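Local structure of DBF2 kinase activator protein MOB1 (Saccharomyces cerevisiae, 2HJN) at residues S29-F34 with D145-E150; V84-Q89 with R206-F211; E116-F121 with Q125-V130. The protein activates the protein kinase DBF2 by binding it, which allows its phosphorylation by CDC15 in late anaphase, as part of the mitotic exit network. All blocks are in the same frame, centred on the assembly; numbering follows the deposited sequence.

Contact 1 of 3, residues S29-F34 with D145-E150; sequences SHQKPF and DQFDDE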
loop_
_atom_site.group_PDB
_atom_site.type_symbol
_atom_site.label_atom_id
_atom_site.label_comp_id
_atom_site.label_asym_id
_atom_site.label_seq_id
_atom_site.Cartn_x
_atom_site.Cartn_y
_atom_site.Cartn_z
ATOM N N SER A 29 1.769 -4.406 10.462
ATOM C CA SER A 29 0.769 -4.345 11.510
ATOM C C SER A 29 0.304 -2.881 11.638
ATOM O O SER A 29 1.087 -1.993 11.940
ATOM C CB SER A 29 1.302 -4.797 12.888
ATOM O OG SER A 29 0.282 -4.713 13.905
ATOM N N HIS A 30 -0.978 -2.639 11.411
ATOM C CA HIS A 30 -1.594 -1.355 11.617
ATOM C C HIS A 30 -1.789 -1.090 13.132
ATOM O O HIS A 30 -2.150 -1.996 13.908
ATOM C CB HIS A 30 -2.967 -1.371 10.893
ATOM C CG HIS A 30 -3.674 -0.053 10.885
ATOM N ND1 HIS A 30 -4.801 0.181 11.638
ATOM C CD2 HIS A 30 -3.445 1.084 10.176
ATOM C CE1 HIS A 30 -5.216 1.420 11.424
ATOM N NE2 HIS A 30 -4.410 1.991 10.550
ATOM N N GLN A 31 -1.622 0.166 13.519
ATOM C CA GLN A 31 -1.809 0.643 14.887
ATOM C C GLN A 31 -3.129 1.413 15.014
ATOM O O GLN A 31 -3.421 2.308 14.237
ATOM C CB GLN A 31 -0.656 1.562 15.327
ATOM C CG GLN A 31 -0.726 2.043 16.799
ATOM C CD GLN A 31 -0.504 0.977 17.810
ATOM O OE1 GLN A 31 0.131 -0.061 17.536
ATOM N NE2 GLN A 31 -1.042 1.193 19.011
ATOM N N LYS A 32 -3.932 1.034 15.985
ATOM C CA LYS A 32 -5.173 1.770 16.239
ATOM C C LYS A 32 -4.899 3.265 16.561
ATOM O O LYS A 32 -3.920 3.606 17.263
ATOM C CB LYS A 32 -6.025 1.068 17.332
ATOM C CG LYS A 32 -5.493 1.215 18.737
ATOM C CD LYS A 32 -6.645 1.413 19.730
ATOM C CE LYS A 32 -6.132 2.006 21.024
ATOM N NZ LYS A 32 -7.261 2.150 22.011
ATOM N N PRO A 33 -5.733 4.163 16.031
ATOM C CA PRO A 33 -5.454 5.592 16.239
ATOM C C PRO A 33 -5.407 5.973 17.728
ATOM O O PRO A 33 -6.062 5.348 18.567
ATOM C CB PRO A 33 -6.614 6.296 15.523
ATOM C CG PRO A 33 -7.738 5.213 15.481
ATOM C CD PRO A 33 -6.977 3.942 15.254
ATOM N N PHE A 34 -4.612 6.980 18.056
ATOM C CA PHE A 34 -4.391 7.322 19.457
ATOM C C PHE A 34 -5.745 7.543 20.183
ATOM O O PHE A 34 -5.968 7.013 21.278
ATOM C CB PHE A 34 -3.409 8.513 19.570
ATOM C CG PHE A 34 -3.203 9.012 20.986
ATOM C CD1 PHE A 34 -2.435 8.311 21.879
ATOM C CD2 PHE A 34 -3.803 10.195 21.414
ATOM C CE1 PHE A 34 -2.273 8.746 23.183
ATOM C CE2 PHE A 34 -3.623 10.656 22.721
ATOM C CZ PHE A 34 -2.859 9.927 23.608
ATOM N N ASP A 145 4.941 -1.299 20.728
ATOM C CA ASP A 145 5.090 -1.469 22.161
ATOM C C ASP A 145 5.089 -0.140 22.917
ATOM O O ASP A 145 4.546 -0.079 24.018
ATOM C CB ASP A 145 6.318 -2.326 22.539
ATOM C CG ASP A 145 6.204 -3.785 22.063
ATOM O OD1 ASP A 145 5.073 -4.304 21.841
ATOM O OD2 ASP A 145 7.269 -4.418 21.915
ATOM N N GLN A 146 5.655 0.939 22.353
ATOM C CA GLN A 146 5.540 2.244 23.046
ATOM C C GLN A 146 4.100 2.754 22.957
ATOM O O GLN A 146 3.552 3.200 23.968
ATOM C CB GLN A 146 6.515 3.301 22.485
ATOM C CG GLN A 146 7.973 2.835 22.317
ATOM C CD GLN A 146 8.535 1.968 23.500
ATOM O OE1 GLN A 146 8.856 2.514 24.567
ATOM N NE2 GLN A 146 8.713 0.624 23.273
ATOM N N PHE A 147 3.471 2.670 21.767
ATOM C CA PHE A 147 2.070 3.168 21.620
ATOM C C PHE A 147 1.138 2.427 22.592
ATOM O O PHE A 147 0.139 2.976 23.086
ATOM C CB PHE A 147 1.541 3.011 20.169
ATOM C CG PHE A 147 2.329 3.759 19.117
ATOM C CD1 PHE A 147 2.607 3.155 17.877
ATOM C CD2 PHE A 147 2.831 5.048 19.357
ATOM C CE1 PHE A 147 3.346 3.825 16.892
ATOM C CE2 PHE A 147 3.587 5.728 18.373
ATOM C CZ PHE A 147 3.835 5.091 17.109
ATOM N N ASP A 148 1.462 1.167 22.868
ATOM C CA ASP A 148 0.549 0.298 23.656
ATOM C C ASP A 148 0.836 0.387 25.182
ATOM O O ASP A 148 0.159 -0.257 26.009
ATOM C CB ASP A 148 0.669 -1.152 23.178
ATOM C CG ASP A 148 -0.094 -1.423 21.888
ATOM O OD1 ASP A 148 -0.903 -0.581 21.427
ATOM O OD2 ASP A 148 0.104 -2.513 21.333
ATOM N N ASP A 149 1.829 1.188 25.543
ATOM C CA ASP A 149 2.266 1.324 26.955
ATOM C C ASP A 149 1.527 2.498 27.575
ATOM O O ASP A 149 1.805 3.638 27.250
ATOM C CB ASP A 149 3.787 1.493 27.009
ATOM C CG ASP A 149 4.340 1.647 28.427
ATOM O OD1 ASP A 149 3.544 1.857 29.388
ATOM O OD2 ASP A 149 5.596 1.636 28.546
ATOM N N GLU A 150 0.537 2.190 28.420
ATOM C CA GLU A 150 -0.334 3.186 29.085
ATOM C C GLU A 150 0.380 4.312 29.877
ATOM O O GLU A 150 -0.141 5.439 30.003
ATOM C CB GLU A 150 -1.351 2.440 29.983
ATOM C CG GLU A 150 -2.359 3.321 30.670
ATOM C CD GLU A 150 -3.429 3.826 29.738
ATOM O OE1 GLU A 150 -3.875 4.988 29.904
ATOM O OE2 GLU A 150 -3.839 3.063 28.853
HETATM O O HOH W 1 -0.449 -2.452 18.696
#

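Contact 2 of 3, residues V84-Q89 with R206-F211; sequences VDFYNQ and RHFCLF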
loop_
_atom_site.group_PDB
_atom_site.type_symbol
_atom_site.label_atom_id
_atom_site.label_comp_id
_atom_site.label_asym_id
_atom_site.label_seq_id
_atom_site.Cartn_x
_atom_site.Cartn_y
_atom_site.Cartn_z
ATOM N N VAL A 84 1.434 8.306 15.827
ATOM C CA VAL A 84 0.759 7.048 15.410
ATOM C C VAL A 84 0.354 7.091 13.921
ATOM O O VAL A 84 0.531 6.103 13.205
ATOM C CB VAL A 84 -0.461 6.694 16.279
ATOM C CG1 VAL A 84 -1.226 5.512 15.711
ATOM C CG2 VAL A 84 -0.054 6.427 17.756
ATOM N N ASP A 85 -0.167 8.231 13.460
ATOM C CA ASP A 85 -0.455 8.400 12.021
ATOM C C ASP A 85 0.793 8.236 11.134
ATOM O O ASP A 85 0.690 7.658 10.059
ATOM C CB ASP A 85 -1.048 9.774 11.720
ATOM C CG ASP A 85 -2.473 9.967 12.299
ATOM O OD1 ASP A 85 -3.157 8.949 12.664
ATOM O OD2 ASP A 85 -2.900 11.159 12.362
ATOM N N PHE A 86 1.950 8.751 11.541
ATOM C CA PHE A 86 3.157 8.595 10.698
ATOM C C PHE A 86 3.661 7.152 10.619
ATOM O O PHE A 86 4.111 6.655 9.566
ATOM C CB PHE A 86 4.281 9.511 11.173
ATOM C CG PHE A 86 4.013 10.980 10.908
ATOM C CD1 PHE A 86 3.351 11.377 9.765
ATOM C CD2 PHE A 86 4.423 11.944 11.817
ATOM C CE1 PHE A 86 3.079 12.745 9.523
ATOM C CE2 PHE A 86 4.170 13.319 11.583
ATOM C CZ PHE A 86 3.488 13.718 10.452
ATOM N N TYR A 87 3.535 6.480 11.747
ATOM C CA TYR A 87 3.859 5.041 11.839
ATOM C C TYR A 87 2.965 4.283 10.834
ATOM O O TYR A 87 3.407 3.395 10.095
ATOM C CB TYR A 87 3.600 4.515 13.268
ATOM C CG TYR A 87 3.493 2.995 13.278
ATOM C CD1 TYR A 87 4.627 2.226 13.540
ATOM C CD2 TYR A 87 2.288 2.329 12.968
ATOM C CE1 TYR A 87 4.580 0.839 13.547
ATOM C CE2 TYR A 87 2.243 0.924 12.933
ATOM C CZ TYR A 87 3.412 0.199 13.221
ATOM O OH TYR A 87 3.489 -1.164 13.179
ATOM N N ASN A 88 1.690 4.642 10.804
ATOM C CA ASN A 88 0.763 3.921 9.937
ATOM C C ASN A 88 1.022 4.157 8.424
ATOM O O ASN A 88 0.882 3.233 7.620
ATOM C CB ASN A 88 -0.739 4.228 10.326
ATOM C CG ASN A 88 -1.278 3.382 11.495
ATOM O OD1 ASN A 88 -0.814 2.289 11.775
ATOM N ND2 ASN A 88 -2.353 3.887 12.138
ATOM N N GLN A 89 1.403 5.378 8.035
ATOM C CA GLN A 89 1.821 5.648 6.640
ATOM C C GLN A 89 3.083 4.838 6.263
ATOM O O GLN A 89 3.194 4.292 5.134
ATOM C CB GLN A 89 2.030 7.182 6.435
ATOM C CG GLN A 89 0.695 7.983 6.616
ATOM C CD GLN A 89 0.872 9.475 6.581
ATOM O OE1 GLN A 89 1.809 9.973 5.952
ATOM N NE2 GLN A 89 -0.039 10.223 7.260
ATOM N N ARG A 206 7.073 14.524 3.036
ATOM C CA ARG A 206 6.979 15.969 3.122
ATOM C C ARG A 206 6.248 16.375 4.419
ATOM O O ARG A 206 6.700 17.268 5.123
ATOM C CB ARG A 206 6.219 16.536 1.893
ATOM C CG ARG A 206 5.823 18.068 1.979
ATOM C CD ARG A 206 5.069 18.606 0.694
ATOM N NE ARG A 206 3.622 18.295 0.672
ATOM C CZ ARG A 206 2.994 17.633 -0.316
ATOM N NH1 ARG A 206 3.688 17.190 -1.373
ATOM N NH2 ARG A 206 1.679 17.408 -0.258
ATOM N N HIS A 207 5.100 15.754 4.689
ATOM C CA HIS A 207 4.292 16.045 5.887
ATOM C C HIS A 207 5.068 15.652 7.175
ATOM O O HIS A 207 5.030 16.388 8.194
ATOM C CB HIS A 207 2.906 15.373 5.750
ATOM C CG HIS A 207 1.954 15.674 6.882
ATOM N ND1 HIS A 207 1.128 14.714 7.437
ATOM C CD2 HIS A 207 1.710 16.815 7.574
ATOM C CE1 HIS A 207 0.413 15.252 8.408
ATOM N NE2 HIS A 207 0.750 16.524 8.519
ATOM N N PHE A 208 5.806 14.532 7.117
ATOM C CA PHE A 208 6.659 14.075 8.243
ATOM C C PHE A 208 7.712 15.159 8.579
ATOM O O PHE A 208 7.857 15.552 9.731
ATOM C CB PHE A 208 7.321 12.725 7.868
ATOM C CG PHE A 208 8.173 12.101 8.963
ATOM C CD1 PHE A 208 7.653 11.102 9.783
ATOM C CD2 PHE A 208 9.516 12.465 9.125
ATOM C CE1 PHE A 208 8.456 10.475 10.814
ATOM C CE2 PHE A 208 10.339 11.859 10.118
ATOM C CZ PHE A 208 9.809 10.844 10.961
ATOM N N CYS A 209 8.406 15.659 7.543
ATOM C CA CYS A 209 9.468 16.649 7.680
ATOM C C CYS A 209 8.964 18.036 8.082
ATOM O O CYS A 209 9.634 18.707 8.846
ATOM C CB CYS A 209 10.304 16.752 6.396
ATOM S SG CYS A 209 11.277 15.240 6.043
ATOM N N LEU A 210 7.835 18.482 7.541
ATOM C CA LEU A 210 7.244 19.754 7.966
ATOM C C LEU A 210 6.790 19.737 9.422
ATOM O O LEU A 210 6.978 20.723 10.155
ATOM C CB LEU A 210 6.067 20.150 7.056
ATOM C CG LEU A 210 6.474 20.533 5.644
ATOM C CD1 LEU A 210 5.232 20.549 4.728
ATOM C CD2 LEU A 210 7.177 21.908 5.698
ATOM N N PHE A 211 6.223 18.600 9.838
ATOM C CA PHE A 211 5.731 18.410 11.207
ATOM C C PHE A 211 6.894 18.465 12.211
ATOM O O PHE A 211 6.839 19.209 13.201
ATOM C CB PHE A 211 4.926 17.111 11.310
ATOM C CG PHE A 211 4.087 17.022 12.541
ATOM C CD1 PHE A 211 2.758 17.426 12.519
ATOM C CD2 PHE A 211 4.617 16.521 13.717
ATOM C CE1 PHE A 211 1.988 17.378 13.641
ATOM C CE2 PHE A 211 3.837 16.470 14.864
ATOM C CZ PHE A 211 2.524 16.898 14.814
#

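Contact 3 of 3, residues E116-F121 with Q125-V130; sequences EYLWAF and QPPVSV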
loop_
_atom_site.group_PDB
_atom_site.type_symbol
_atom_site.label_atom_id
_atom_site.label_comp_id
_atom_site.label_asym_id
_atom_site.label_seq_id
_atom_site.Cartn_x
_atom_site.Cartn_y
_atom_site.Cartn_z
ATOM N N GLU A 116 25.061 3.301 7.609
ATOM C CA GLU A 116 24.522 2.022 8.112
ATOM C C GLU A 116 23.843 2.275 9.470
ATOM O O GLU A 116 24.423 2.976 10.330
ATOM C CB GLU A 116 25.621 0.935 8.195
ATOM C CG GLU A 116 25.060 -0.299 8.863
ATOM C CD GLU A 116 25.899 -1.541 8.819
ATOM O OE1 GLU A 116 27.112 -1.474 8.492
ATOM O OE2 GLU A 116 25.317 -2.603 9.171
ATOM N N TYR A 117 22.623 1.774 9.663
ATOM C CA TYR A 117 21.925 1.921 10.950
ATOM C C TYR A 117 21.874 0.627 11.724
ATOM O O TYR A 117 21.627 -0.411 11.154
ATOM C CB TYR A 117 20.492 2.476 10.770
ATOM C CG TYR A 117 20.477 3.751 9.965
ATOM C CD1 TYR A 117 20.022 3.763 8.665
ATOM C CD2 TYR A 117 20.968 4.942 10.510
ATOM C CE1 TYR A 117 20.031 4.981 7.918
ATOM C CE2 TYR A 117 20.951 6.118 9.811
ATOM C CZ TYR A 117 20.506 6.137 8.522
ATOM O OH TYR A 117 20.526 7.321 7.819
ATOM N N LEU A 118 22.087 0.708 13.032
ATOM C CA LEU A 118 22.300 -0.459 13.882
ATOM C C LEU A 118 21.184 -0.596 14.906
ATOM O O LEU A 118 20.510 0.401 15.225
ATOM C CB LEU A 118 23.666 -0.339 14.601
ATOM C CG LEU A 118 24.911 0.031 13.820
ATOM C CD1 LEU A 118 26.125 0.302 14.764
ATOM C CD2 LEU A 118 25.289 -1.013 12.809
ATOM N N TRP A 119 20.954 -1.827 15.396
ATOM C CA TRP A 119 19.886 -2.100 16.402
ATOM C C TRP A 119 20.465 -2.759 17.647
ATOM O O TRP A 119 21.190 -3.739 17.543
ATOM C CB TRP A 119 18.781 -3.032 15.828
ATOM C CG TRP A 119 17.518 -3.156 16.690
ATOM C CD1 TRP A 119 17.120 -4.238 17.443
ATOM C CD2 TRP A 119 16.546 -2.137 16.917
ATOM N NE1 TRP A 119 15.947 -3.950 18.084
ATOM C CE2 TRP A 119 15.583 -2.662 17.794
ATOM C CE3 TRP A 119 16.395 -0.815 16.445
ATOM C CZ2 TRP A 119 14.477 -1.924 18.216
ATOM C CZ3 TRP A 119 15.298 -0.070 16.869
ATOM C CH2 TRP A 119 14.351 -0.626 17.745
ATOM N N ALA A 120 20.117 -2.216 18.814
ATOM C CA ALA A 120 20.375 -2.901 20.090
ATOM C C ALA A 120 19.188 -3.764 20.484
ATOM O O ALA A 120 18.051 -3.273 20.668
ATOM C CB ALA A 120 20.684 -1.931 21.168
ATOM N N PHE A 121 19.463 -5.062 20.592
ATOM C CA PHE A 121 18.445 -6.063 20.848
ATOM C C PHE A 121 18.020 -6.080 22.325
ATOM O O PHE A 121 16.849 -6.270 22.621
ATOM C CB PHE A 121 18.954 -7.455 20.422
ATOM C CG PHE A 121 18.820 -7.712 18.959
ATOM C CD1 PHE A 121 19.923 -7.608 18.119
ATOM C CD2 PHE A 121 17.591 -7.985 18.410
ATOM C CE1 PHE A 121 19.787 -7.811 16.758
ATOM C CE2 PHE A 121 17.445 -8.182 17.042
ATOM C CZ PHE A 121 18.544 -8.100 16.221
ATOM N N GLN A 125 22.672 -2.202 25.680
ATOM C CA GLN A 125 23.755 -2.969 25.027
ATOM C C GLN A 125 24.142 -2.302 23.696
ATOM O O GLN A 125 23.323 -1.563 23.129
ATOM C CB GLN A 125 23.322 -4.428 24.793
ATOM C CG GLN A 125 23.400 -5.335 26.040
ATOM C CD GLN A 125 24.824 -5.460 26.618
ATOM O OE1 GLN A 125 25.784 -5.827 25.926
ATOM N NE2 GLN A 125 24.952 -5.152 27.897
ATOM N N PRO A 126 25.378 -2.544 23.196
ATOM C CA PRO A 126 25.808 -1.938 21.928
ATOM C C PRO A 126 24.981 -2.427 20.699
ATOM O O PRO A 126 24.789 -3.653 20.550
ATOM C CB PRO A 126 27.257 -2.394 21.781
ATOM C CG PRO A 126 27.664 -2.883 23.147
ATOM C CD PRO A 126 26.433 -3.382 23.789
ATOM N N PRO A 127 24.495 -1.476 19.842
ATOM C CA PRO A 127 23.763 -1.851 18.618
ATOM C C PRO A 127 24.645 -2.555 17.584
ATOM O O PRO A 127 25.828 -2.262 17.429
ATOM C CB PRO A 127 23.256 -0.515 18.080
ATOM C CG PRO A 127 24.329 0.512 18.559
ATOM C CD PRO A 127 24.614 0.002 19.974
ATOM N N VAL A 128 24.036 -3.477 16.856
ATOM C CA VAL A 128 24.735 -4.286 15.864
ATOM C C VAL A 128 24.134 -4.176 14.437
ATOM O O VAL A 128 22.987 -3.756 14.254
ATOM C CB VAL A 128 24.760 -5.771 16.364
ATOM C CG1 VAL A 128 25.507 -5.873 17.751
ATOM C CG2 VAL A 128 23.358 -6.342 16.500
ATOM N N SER A 129 24.946 -4.533 13.444
ATOM C CA SER A 129 24.522 -4.786 12.077
ATOM C C SER A 129 23.476 -5.954 11.962
ATOM O O SER A 129 23.647 -7.061 12.539
ATOM C CB SER A 129 25.789 -5.053 11.234
ATOM O OG SER A 129 25.500 -5.628 9.964
ATOM N N VAL A 130 22.377 -5.667 11.252
ATOM C CA VAL A 130 21.280 -6.604 10.979
ATOM C C VAL A 130 20.738 -6.348 9.554
ATOM O O VAL A 130 20.991 -5.300 8.957
ATOM C CB VAL A 130 20.087 -6.505 12.053
ATOM C CG1 VAL A 130 20.537 -6.957 13.432
ATOM C CG2 VAL A 130 19.486 -5.103 12.139
HETATM O O HOH W 2 22.774 -2.744 9.777
#

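Contact 1 of 3, residues S29-F34 with D145-E150
Where helix 132-147 of the Mob1/phocein fold runs out, its last residue Phe147 and the following Asp148 receive Gln31, a side chain from the irregular N-terminal segment that precedes helix 49-58. Gln31 carries the whole first side of the contact. With CG anti to the backbone N (chi1 -176°) and a bend at chi2, its chain reaches the helix end and lays its aliphatic part against Phe147: CG of Gln31 is 3.7 Å from CD1 of Phe147, and the amide nitrogen NE2 rests 3.4 Å from Phe147 CB.

The same NE2 gives a hydrogen bond to OD1 of Asp148, 3.0 Å long and nearly straight at 168°. That oxygen lies in the plane of the Gln31 amide, whereas the donor approaches it from above the carboxylate plane, the amide and carboxylate planes being 49° apart. A water closes the other side of the pair, donating to Gln31 OE1 and to Asp148 OD2 at 2.7 Å each. Both ends of the amide are thus tied to the one carboxylate, directly and through water, and OE1 also accepts from Gln144 NE2, an arrangement consistent with one orientation of the amide, N toward Asp148 and O toward two donors. Gln31 and Phe147 are buried, while Asp148 stays on the exposed side.

The preceding residue His30 reaches the second subunit, its backbone N bonded to Glu99 and its ring NE2 to Glu194 of that subunit. Phe153 meets the Phe147 ring edge-to-face. Gln31 joins the end of helix 132-147 to helix 75-97: both it and Phe147 pack on Val84.

Contact 2 of 3, residues V84-Q89 with R206-F211
Phe86 reaches from helix 75-97 into a group of three aromatic residues on helix 198-214, and each of them meets a different part of its ring. Its CG lies anti to the carbonyl carbon (chi1 -70°), which directs the ring at the other helix; His207, Phe208 and Phe211 instead all hold CG anti to the backbone N, beside the carbonyl carbon. Phe208 comes over one face: its own edge points at the Phe86 ring, with CD1 3.8 Å from Phe86 CG, and its CA makes a CH-pi contact with the same ring, 4.2 Å from the centroid. The far rim of Phe86 does the opposite and presents its edge to two faces. CE1 stands 3.5 Å from His207 ND1, the ring planes 73° apart, while CE2 meets Phe211 CG at 3.8 Å. The result is an aromatic cluster of edge-to-face pairs between two roughly antiparallel helices (153°), whose segment axes come no closer than 11.2 Å, with the rings lying between them. Trimming Phe86 to an alanine is likely to open a gap between the helices, taking the face from under the Phe208 edge and the edge from the His207 and Phe211 faces. The polar end of His207 is used separately, NE2 bonding to the carbonyl of Ala66. Phe208 also meets Tyr181 of helix 165-187.

Contact 3 of 3, residues E116-F121 with Q125-V130
Trp119 and Val128 form a single antiparallel bridge, the hydrogen-bonded kind, where the chain doubles back after strand 115-117. Trp119 N gives a bond of 3.0 Å to Val128 O, and Val128 N returns one of 2.9 Å to Trp119 O, arriving well above that carbonyl's plane. Beside this pair the packing is close: Leu118 CB touches Pro127 CB at 3.5 Å, while Leu118 CD2 lies along the backbone at Ser129 N. Ala120 CB approaches Gln125 O at 3.3 Å.

The rim is open to solvent, with Phe121, Val128 and Gln125 all exposed. Even there one touch is close: Phe121, its CG anti to the carbonyl carbon (chi1 -82°), brings CE1 to within 3.5 Å of Val130 CG1. Val128 CG2 also comes to the ring's edge, and a face of the ring is met by Trp119 CD1. Trp119 and Phe121 both pack on Cys138 of helix 132-147.

At buried Glu116, a water lies within bonding distance of Glu116 OE2 and Tyr117 O and can accept from Val130 N; Ser129 OG sits 3.1 Å from the same OE2 in a bond that is at best weak.

Two backbone bonds fix the register of this isolated antiparallel bridge in a surface loop, while apolar side chains supply much of the buried surface.

In the fold
Contacts 1 and 2 adjoin one another and share helix 75-97: Phe86 points toward helix 198-214 and Tyr87 away from it, and Tyr87 and Asn88 bond the carbonyls of Ser29 and Gln31. Both contacts are buried, but contact 2, nearer the centre of the chain, is built chiefly of aromatic rings, whereas contact 1 relies on an amide, a carboxylate and a water at a helix end. Contact 3 is the surface member, about 23 Å and 24 Å from contacts 1 and 2 centre to centre and touching neither; its bonds are chiefly main-chain. It shares helix 132-147 with contact 1: residues 125-130 lead into that helix, and residues 145-150 include its end.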